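Gamma-glutamyltranspeptidase (Streptomyces lincolnensis, PDB 6J3A) probably cleaves gamma-glutamyl-type amide bonds or transfers the acyl group, as an LmbA-like gamma-glutamyltranspeptidase homologue of the Ntn-hydrolase superfamily. Local coordinates at residues A[421-426]-A[435-440]; A[17-22]-A[48-53]; A[30-35]-A[123-128]. One frame throughout, in Å; residues are numbered along the deposited sequence.

Interaction 1 (A[421-426]-A[435-440])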
loop_
_atom_site.group_PDB
_atom_site.type_symbol
_atom_site.label_atom_id
_atom_site.label_comp_id
_atom_site.label_asym_id
_atom_site.label_seq_id
_atom_site.Cartn_x
_atom_site.Cartn_y
_atom_site.Cartn_z
ATOM N N THR A 421 19.255 7.298 5.939
ATOM C CA THR A 421 18.840 6.058 6.586
ATOM C C THR A 421 17.575 5.440 5.947
ATOM O O THR A 421 16.721 6.146 5.401
ATOM C CB THR A 421 18.638 6.309 8.090
ATOM O OG1 THR A 421 19.868 6.800 8.647
ATOM C CG2 THR A 421 18.199 5.054 8.824
ATOM N N CYS A 422 17.496 4.112 6.017
ATOM C CA CYS A 422 16.291 3.338 5.694
ATOM C C CYS A 422 15.745 2.617 6.927
ATOM O O CYS A 422 16.384 2.587 7.983
ATOM C CB CYS A 422 16.617 2.311 4.615
ATOM S SG CYS A 422 17.371 3.057 3.155
ATOM N N HIS A 423 14.559 2.034 6.788
ATOM C CA HIS A 423 14.017 1.151 7.821
ATOM C C HIS A 423 13.159 0.036 7.245
ATOM O O HIS A 423 12.515 0.220 6.217
ATOM C CB HIS A 423 13.197 1.932 8.842
ATOM C CG HIS A 423 12.917 1.156 10.089
ATOM N ND1 HIS A 423 11.772 0.409 10.271
ATOM C CD2 HIS A 423 13.657 0.985 11.205
ATOM C CE1 HIS A 423 11.821 -0.174 11.454
ATOM N NE2 HIS A 423 12.956 0.148 12.035
ATOM N N LEU A 424 13.171 -1.120 7.905
ATOM C CA LEU A 424 12.199 -2.163 7.615
ATOM C C LEU A 424 11.804 -2.925 8.887
ATOM O O LEU A 424 12.625 -3.087 9.799
ATOM C CB LEU A 424 12.686 -3.097 6.501
ATOM C CG LEU A 424 13.612 -4.264 6.818
ATOM C CD1 LEU A 424 13.748 -5.137 5.588
ATOM C CD2 LEU A 424 14.972 -3.760 7.250
ATOM N N ASP A 425 10.534 -3.337 8.944
ATOM C CA ASP A 425 9.992 -4.195 10.008
ATOM C C ASP A 425 9.365 -5.410 9.370
ATOM O O ASP A 425 8.783 -5.297 8.295
ATOM C CB ASP A 425 8.865 -3.508 10.771
ATOM C CG ASP A 425 9.267 -2.197 11.358
ATOM O OD1 ASP A 425 10.041 -2.229 12.340
ATOM O OD2 ASP A 425 8.798 -1.150 10.870
ATOM N N VAL A 426 9.449 -6.557 10.039
ATOM C CA VAL A 426 8.747 -7.765 9.585
ATOM C C VAL A 426 8.133 -8.501 10.768
ATOM O O VAL A 426 8.717 -8.558 11.837
ATOM C CB VAL A 426 9.661 -8.745 8.812
ATOM C CG1 VAL A 426 8.840 -9.879 8.192
ATOM C CG2 VAL A 426 10.445 -8.025 7.726
ATOM N N ALA A 435 13.002 -5.474 13.702
ATOM C CA ALA A 435 12.993 -4.039 13.368
ATOM C C ALA A 435 14.437 -3.599 13.164
ATOM O O ALA A 435 15.258 -3.739 14.074
ATOM C CB ALA A 435 12.343 -3.219 14.472
ATOM N N ALA A 436 14.750 -3.085 11.976
ATOM C CA ALA A 436 16.128 -2.729 11.630
ATOM C C ALA A 436 16.159 -1.356 11.011
ATOM O O ALA A 436 15.284 -1.008 10.225
ATOM C CB ALA A 436 16.717 -3.743 10.663
ATOM N N THR A 437 17.200 -0.600 11.337
ATOM C CA THR A 437 17.389 0.746 10.822
ATOM C C THR A 437 18.726 0.784 10.091
ATOM O O THR A 437 19.708 1.232 10.654
ATOM C CB THR A 437 17.345 1.756 11.990
ATOM O OG1 THR A 437 16.076 1.663 12.646
ATOM C CG2 THR A 437 17.529 3.189 11.525
ATOM N N PRO A 438 18.781 0.276 8.839
ATOM C CA PRO A 438 20.048 0.313 8.112
ATOM C C PRO A 438 20.338 1.664 7.467
ATOM O O PRO A 438 19.426 2.351 7.014
ATOM C CB PRO A 438 19.875 -0.771 7.048
ATOM C CG PRO A 438 18.424 -0.768 6.779
ATOM C CD PRO A 438 17.774 -0.509 8.104
ATOM N N SER A 439 21.617 2.014 7.415
ATOM C CA SER A 439 22.042 3.336 6.992
ATOM C C SER A 439 23.511 3.321 6.631
ATOM O O SER A 439 24.187 2.308 6.792
ATOM C CB SER A 439 21.808 4.326 8.132
ATOM O OG SER A 439 22.125 5.653 7.751
ATOM N N GLY A 440 23.988 4.460 6.136
ATOM C CA GLY A 440 25.402 4.663 5.828
ATOM C C GLY A 440 25.843 4.010 4.535
ATOM O O GLY A 440 25.189 3.090 4.028
#
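The hydroxyls of Thr421 and Ser439 are brought together by two different first torsions: OG1 of Thr421 lies beside its backbone N (chi1 -58°), while OG of Ser439 is extended, opposite its backbone N (chi1 -176°). Thr421 OG1 and Ser439 OG end 2.7 Å apart in a hydrogen bond. The same rotation of Thr421 turns its methyl inward, where CG2 meets CG2 of Thr437 at 3.4 Å, the side chains crossing at a slant. Leu424 has CG between its backbone N and carbonyl carbon (chi1 84°); from there CD2 reaches CB of Ala436, 3.8 Å away.

The backbones run antiparallel as the two arms of the hairpin formed by strands 424-428 and 433-436. Ala436 N donates to Leu424 O at 3.0 Å in a hydrogen-bonded pair, with the return bond from Leu424 N to Ala436 O less surely placed, and Asp425 faces Ala435 in the following non-hydrogen-bonded pair. Beyond the regular strands, Cys422 N continues the pairing with a nearly straight bond of 2.8 Å to Pro438 O. A weaker CA-H...O contact joins Thr437 CA to Cys422 O. The apolar side that carries Ala436 and Pro438 rests on Val61 of the adjoining strand, and Leu47 of helix 36-50 touches Cys422 and Pro438.

Ser439 OG is also bonded to Arg459 NH2, so the Thr421 hydroxyl is tied to an anchored group. Thr421 follows directly on the unmodelled region 384-420 and begins a Thr-Cys-His sequence, consistent with the position of the nucleophilic threonine in gamma-glutamyltranspeptidases; the bond to Ser439 would probably help to position its OG1.

Interaction 2 (A[17-22]-A[48-53])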
loop_
_atom_site.group_PDB
_atom_site.type_symbol
_atom_site.label_atom_id
_atom_site.label_comp_id
_atom_site.label_asym_id
_atom_site.label_seq_id
_atom_site.Cartn_x
_atom_site.Cartn_y
_atom_site.Cartn_z
ATOM N N SER A 17 8.413 -1.036 5.089
ATOM C CA SER A 17 9.677 -0.398 4.721
ATOM C C SER A 17 9.493 1.063 4.397
ATOM O O SER A 17 8.374 1.581 4.333
ATOM C CB SER A 17 10.283 -1.052 3.474
ATOM O OG SER A 17 10.885 -2.275 3.795
ATOM N N THR A 18 10.636 1.703 4.173
ATOM C CA THR A 18 10.722 3.032 3.578
ATOM C C THR A 18 10.740 2.995 2.043
ATOM O O THR A 18 10.918 4.045 1.428
ATOM C CB THR A 18 11.986 3.788 4.073
ATOM O OG1 THR A 18 13.152 2.971 3.896
ATOM C CG2 THR A 18 11.850 4.158 5.530
ATOM N N HIS A 19 10.550 1.808 1.444
ATOM C CA HIS A 19 10.481 1.621 -0.011
ATOM C C HIS A 19 9.718 0.355 -0.416
ATOM O O HIS A 19 10.050 -0.756 0.016
ATOM C CB HIS A 19 11.875 1.555 -0.609
ATOM C CG HIS A 19 11.939 1.979 -2.042
ATOM N ND1 HIS A 19 11.351 1.264 -3.061
ATOM C CD2 HIS A 19 12.546 3.038 -2.626
ATOM C CE1 HIS A 19 11.585 1.866 -4.211
ATOM N NE2 HIS A 19 12.306 2.948 -3.975
ATOM N N TRP A 20 8.731 0.534 -1.290
ATOM C CA TRP A 20 7.778 -0.525 -1.661
ATOM C C TRP A 20 8.453 -1.771 -2.263
ATOM O O TRP A 20 8.025 -2.896 -2.012
ATOM C CB TRP A 20 6.692 0.023 -2.619
ATOM C CG TRP A 20 7.200 0.363 -3.987
ATOM C CD1 TRP A 20 7.325 -0.485 -5.054
ATOM C CD2 TRP A 20 7.665 1.642 -4.435
ATOM N NE1 TRP A 20 7.851 0.182 -6.132
ATOM C CE2 TRP A 20 8.074 1.488 -5.781
ATOM C CE3 TRP A 20 7.796 2.899 -3.826
ATOM C CZ2 TRP A 20 8.590 2.553 -6.535
ATOM C CZ3 TRP A 20 8.309 3.955 -4.575
ATOM C CH2 TRP A 20 8.699 3.775 -5.916
ATOM N N LEU A 21 9.495 -1.543 -3.058
ATOM C CA LEU A 21 10.257 -2.610 -3.689
ATOM C C LEU A 21 10.879 -3.525 -2.639
ATOM O O LEU A 21 10.891 -4.752 -2.795
ATOM C CB LEU A 21 11.353 -2.024 -4.592
ATOM C CG LEU A 21 10.948 -1.275 -5.877
ATOM C CD1 LEU A 21 12.179 -0.666 -6.525
ATOM C CD2 LEU A 21 10.244 -2.160 -6.889
ATOM N N ALA A 22 11.373 -2.921 -1.563
ATOM C CA ALA A 22 11.978 -3.681 -0.474
ATOM C C ALA A 22 10.918 -4.407 0.352
ATOM O O ALA A 22 11.133 -5.540 0.790
ATOM C CB ALA A 22 12.811 -2.765 0.404
ATOM N N HIS A 48 19.637 -1.311 -0.303
ATOM C CA HIS A 48 20.927 -0.804 -0.802
ATOM C C HIS A 48 20.732 -0.279 -2.221
ATOM O O HIS A 48 21.159 0.828 -2.562
ATOM C CB HIS A 48 21.998 -1.897 -0.865
ATOM C CG HIS A 48 22.335 -2.500 0.455
ATOM N ND1 HIS A 48 22.811 -3.789 0.579
ATOM C CD2 HIS A 48 22.271 -1.994 1.708
ATOM C CE1 HIS A 48 23.011 -4.056 1.858
ATOM N NE2 HIS A 48 22.693 -2.983 2.564
ATOM N N VAL A 49 20.054 -1.102 -3.023
ATOM C CA VAL A 49 19.864 -0.866 -4.454
ATOM C C VAL A 49 18.871 0.252 -4.746
ATOM O O VAL A 49 19.090 1.030 -5.671
ATOM C CB VAL A 49 19.420 -2.159 -5.178
ATOM C CG1 VAL A 49 19.245 -1.923 -6.673
ATOM C CG2 VAL A 49 20.440 -3.269 -4.970
ATOM N N VAL A 50 17.791 0.329 -3.968
ATOM C CA VAL A 50 16.699 1.276 -4.252
ATOM C C VAL A 50 16.716 2.558 -3.429
ATOM O O VAL A 50 15.961 3.476 -3.735
ATOM C CB VAL A 50 15.312 0.606 -4.164
ATOM C CG1 VAL A 50 15.286 -0.639 -5.050
ATOM C CG2 VAL A 50 14.919 0.277 -2.722
ATOM N N GLU A 51 17.561 2.612 -2.399
ATOM C CA GLU A 51 17.826 3.844 -1.651
ATOM C C GLU A 51 19.335 4.053 -1.423
ATOM O O GLU A 51 19.777 4.241 -0.284
ATOM C CB GLU A 51 17.087 3.823 -0.313
ATOM C CG GLU A 51 15.587 3.612 -0.432
ATOM C CD GLU A 51 14.827 4.005 0.824
ATOM O OE1 GLU A 51 14.934 5.175 1.248
ATOM O OE2 GLU A 51 14.110 3.153 1.384
ATOM N N PRO A 52 20.133 4.057 -2.504
ATOM C CA PRO A 52 21.591 4.202 -2.391
ATOM C C PRO A 52 22.056 5.610 -2.006
ATOM O O PRO A 52 23.199 5.794 -1.624
ATOM C CB PRO A 52 22.070 3.864 -3.796
ATOM C CG PRO A 52 20.976 4.371 -4.663
ATOM C CD PRO A 52 19.717 4.025 -3.914
ATOM N N HIS A 53 21.185 6.587 -2.199
ATOM C CA HIS A 53 21.280 7.917 -1.577
ATOM C C HIS A 53 21.040 7.969 -0.059
ATOM O O HIS A 53 21.230 9.028 0.550
ATOM C CB HIS A 53 20.280 8.867 -2.253
ATOM C CG HIS A 53 18.848 8.456 -2.095
ATOM N ND1 HIS A 53 17.866 9.326 -1.679
ATOM C CD2 HIS A 53 18.235 7.260 -2.277
ATOM C CE1 HIS A 53 16.709 8.689 -1.636
ATOM N NE2 HIS A 53 16.908 7.433 -1.989
HETATM O O HOH W 1 14.292 4.346 -5.633
#
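Two polar links join Thr18 and His19 to the end of helix 36-50. Thr18 OG1 donates to Glu51 OE2 at 2.7 Å, approaching the syn side of the carboxylate and lying 16° out of its plane. The second link is indirect: one water is bonded to His19 NE2 at 2.9 Å and donates to Val50 O at 2.7 Å, near the helix end.

The apolar contacts centre on Val50, whose two methyls have separate partners. CG2 sits over the middle of the imidazole face of His19 in a CH-pi contact, 3.6 Å from the ring centroid, whereas CG1 presses on CD1 of Leu21 at 3.4 Å.

A weak helix-capping bond may help to fix the ring's rotation. His19 stands at the N-cap of helix 20-31, and its ND1 accepts this bond of 3.4 Å from Leu21 N, which comes in at the ring edge and leaves the face to Val50.

Segment 17-22 leads from strand 13-17 into helix 20-31, and Thr18 pairs with His423 just before strand 424-428. Leu47 of helix 36-50 also touches Thr18 and His19, while Tyr137 of helix 127-140 and Gln9 of the second subunit pack on Leu21.

Interaction 3 (A[30-35]-A[123-128])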
loop_
_atom_site.group_PDB
_atom_site.type_symbol
_atom_site.label_atom_id
_atom_site.label_comp_id
_atom_site.label_asym_id
_atom_site.label_seq_id
_atom_site.Cartn_x
_atom_site.Cartn_y
_atom_site.Cartn_z
ATOM N N LEU A 30 8.600 -14.360 2.536
ATOM C CA LEU A 30 7.591 -14.983 3.388
ATOM C C LEU A 30 6.712 -15.932 2.584
ATOM O O LEU A 30 6.529 -17.079 2.983
ATOM C CB LEU A 30 6.747 -13.935 4.103
ATOM C CG LEU A 30 7.492 -13.010 5.073
ATOM C CD1 LEU A 30 6.506 -12.081 5.768
ATOM C CD2 LEU A 30 8.288 -13.789 6.111
ATOM N N GLU A 31 6.246 -15.471 1.425
ATOM C CA GLU A 31 5.441 -16.288 0.506
ATOM C C GLU A 31 6.128 -17.585 0.058
ATOM O O GLU A 31 5.474 -18.582 -0.240
ATOM C CB GLU A 31 5.062 -15.472 -0.738
ATOM C CG GLU A 31 4.145 -14.276 -0.497
ATOM C CD GLU A 31 2.732 -14.660 -0.096
ATOM O OE1 GLU A 31 1.931 -13.729 0.157
ATOM O OE2 GLU A 31 2.408 -15.875 -0.028
ATOM N N ASP A 32 7.452 -17.545 0.021
ATOM C CA ASP A 32 8.288 -18.666 -0.364
ATOM C C ASP A 32 8.700 -19.534 0.856
ATOM O O ASP A 32 9.590 -20.386 0.756
ATOM C CB ASP A 32 9.511 -18.086 -1.106
ATOM C CG ASP A 32 10.097 -19.033 -2.144
ATOM O OD1 ASP A 32 9.331 -19.611 -2.952
ATOM O OD2 ASP A 32 11.344 -19.164 -2.171
ATOM N N GLY A 33 8.045 -19.323 2.000
ATOM C CA GLY A 33 8.220 -20.166 3.183
ATOM C C GLY A 33 9.307 -19.711 4.137
ATOM O O GLY A 33 9.608 -20.404 5.100
ATOM N N GLY A 34 9.897 -18.548 3.889
ATOM C CA GLY A 34 10.934 -18.021 4.772
ATOM C C GLY A 34 10.316 -17.356 5.983
ATOM O O GLY A 34 9.096 -17.227 6.063
ATOM N N ASN A 35 11.169 -16.932 6.916
ATOM C CA ASN A 35 10.722 -16.306 8.164
ATOM C C ASN A 35 11.019 -14.814 8.147
ATOM O O ASN A 35 11.527 -14.309 7.153
ATOM C CB ASN A 35 11.311 -17.038 9.390
ATOM C CG ASN A 35 12.817 -16.895 9.522
ATOM O OD1 ASN A 35 13.405 -15.885 9.151
ATOM N ND2 ASN A 35 13.445 -17.916 10.085
ATOM N N GLY A 123 17.698 -17.284 10.457
ATOM C CA GLY A 123 17.081 -17.541 9.169
ATOM C C GLY A 123 17.059 -19.019 8.820
ATOM O O GLY A 123 17.661 -19.849 9.506
ATOM N N THR A 124 16.375 -19.318 7.720
ATOM C CA THR A 124 16.211 -20.675 7.179
ATOM C C THR A 124 16.619 -20.845 5.708
ATOM O O THR A 124 16.771 -21.983 5.240
ATOM C CB THR A 124 14.742 -21.115 7.297
ATOM O OG1 THR A 124 13.911 -20.266 6.492
ATOM C CG2 THR A 124 14.287 -21.042 8.744
ATOM N N LYS A 125 16.798 -19.729 4.993
ATOM C CA LYS A 125 17.094 -19.739 3.560
ATOM C C LYS A 125 18.579 -19.504 3.262
ATOM O O LYS A 125 19.279 -18.876 4.067
ATOM C CB LYS A 125 16.254 -18.680 2.843
ATOM C CG LYS A 125 14.761 -18.951 2.931
ATOM C CD LYS A 125 13.954 -18.180 1.890
ATOM C CE LYS A 125 13.554 -19.064 0.718
ATOM N NZ LYS A 125 12.468 -20.018 1.100
ATOM N N PRO A 126 19.069 -20.010 2.108
ATOM C CA PRO A 126 20.450 -19.714 1.723
ATOM C C PRO A 126 20.637 -18.279 1.243
ATOM O O PRO A 126 19.674 -17.615 0.844
ATOM C CB PRO A 126 20.737 -20.703 0.577
ATOM C CG PRO A 126 19.543 -21.595 0.480
ATOM C CD PRO A 126 18.404 -20.853 1.099
ATOM N N LEU A 127 21.887 -17.836 1.272
ATOM C CA LEU A 127 22.264 -16.486 0.877
ATOM C C LEU A 127 21.745 -16.161 -0.509
ATOM O O LEU A 127 21.194 -15.089 -0.740
ATOM C CB LEU A 127 23.796 -16.344 0.874
ATOM C CG LEU A 127 24.433 -15.092 1.495
ATOM C CD1 LEU A 127 25.725 -14.779 0.754
ATOM C CD2 LEU A 127 23.531 -13.868 1.515
ATOM N N ALA A 128 21.938 -17.115 -1.416
ATOM C CA ALA A 128 21.512 -16.999 -2.810
ATOM C C ALA A 128 20.031 -16.632 -2.956
ATOM O O ALA A 128 19.697 -15.656 -3.630
ATOM C CB ALA A 128 21.816 -18.289 -3.562
#
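The backbones of 30-35 and 123-128 stay well apart, with CA atoms of Gly34 and Thr124 at 6.4 Å and those of Asn35 and Gly123 at 6.6 Å, so side chains bridge the gap. Lys125 does most of this. Its chain bends at the third and fourth torsions (chi3 102°, chi4 73°), which swings NZ to the backbone carbonyl of Asp32. There Lys125 NZ donates to Asp32 O at 2.9 Å, from above the carbonyl plane, and forms a longer salt bridge of 3.6 Å with Asp32 OD2. One ammonium group therefore holds both the main chain and the carboxylate of a single residue.

The gripped carbonyl lies at a helix end. A Schellman motif closes helix 20-31, with Gly33 at positive phi as its C-prime residue, Gly34 N bonded to Val29 O and Gly33 N to Leu30 O at 2.9 Å. An alanine in place of Lys125 would probably leave the Asp32 carbonyl and carboxylate without this cationic partner and remove the polar tie between the two segments.

Farther along, Asn35 ND2 packs against Thr124 CG2 at 3.5 Å and lies 3.8 Å from Gly123 CA. Asn35 is the N-cap of helix 36-50: its OD1 accepts from Tyr37 N and Asp38 N, while ND2 bonds to His122 O at the end of helix 111-122. Asp38 in turn holds the opposite segment, through OD2 to Thr124 OG1 and OD1 to Lys125 N.

How the interactions relate
Interactions 1 and 2 adjoin, their centres about 10 Å apart: His423 O is 3.1 Å from Thr18 N, a probable hydrogen bond, and Cys422 SG packs on Glu51 CB at 3.6 Å. Thr18 thus meets the chain two residues on from Thr421, the likely nucleophile. Interaction 3 is more peripheral, its centre about 19 Å from that of interaction 1, yet Val426 CG1 and Leu30 CD1 still touch at 4.0 Å. Interactions 2 and 3 do not meet, with nearest atoms about 9 Å apart, but they hold opposite ends of the same two helices: 17-22 and 30-35 bracket helix 20-31, while Asn35 and 48-53 lie at the two ends of helix 36-50.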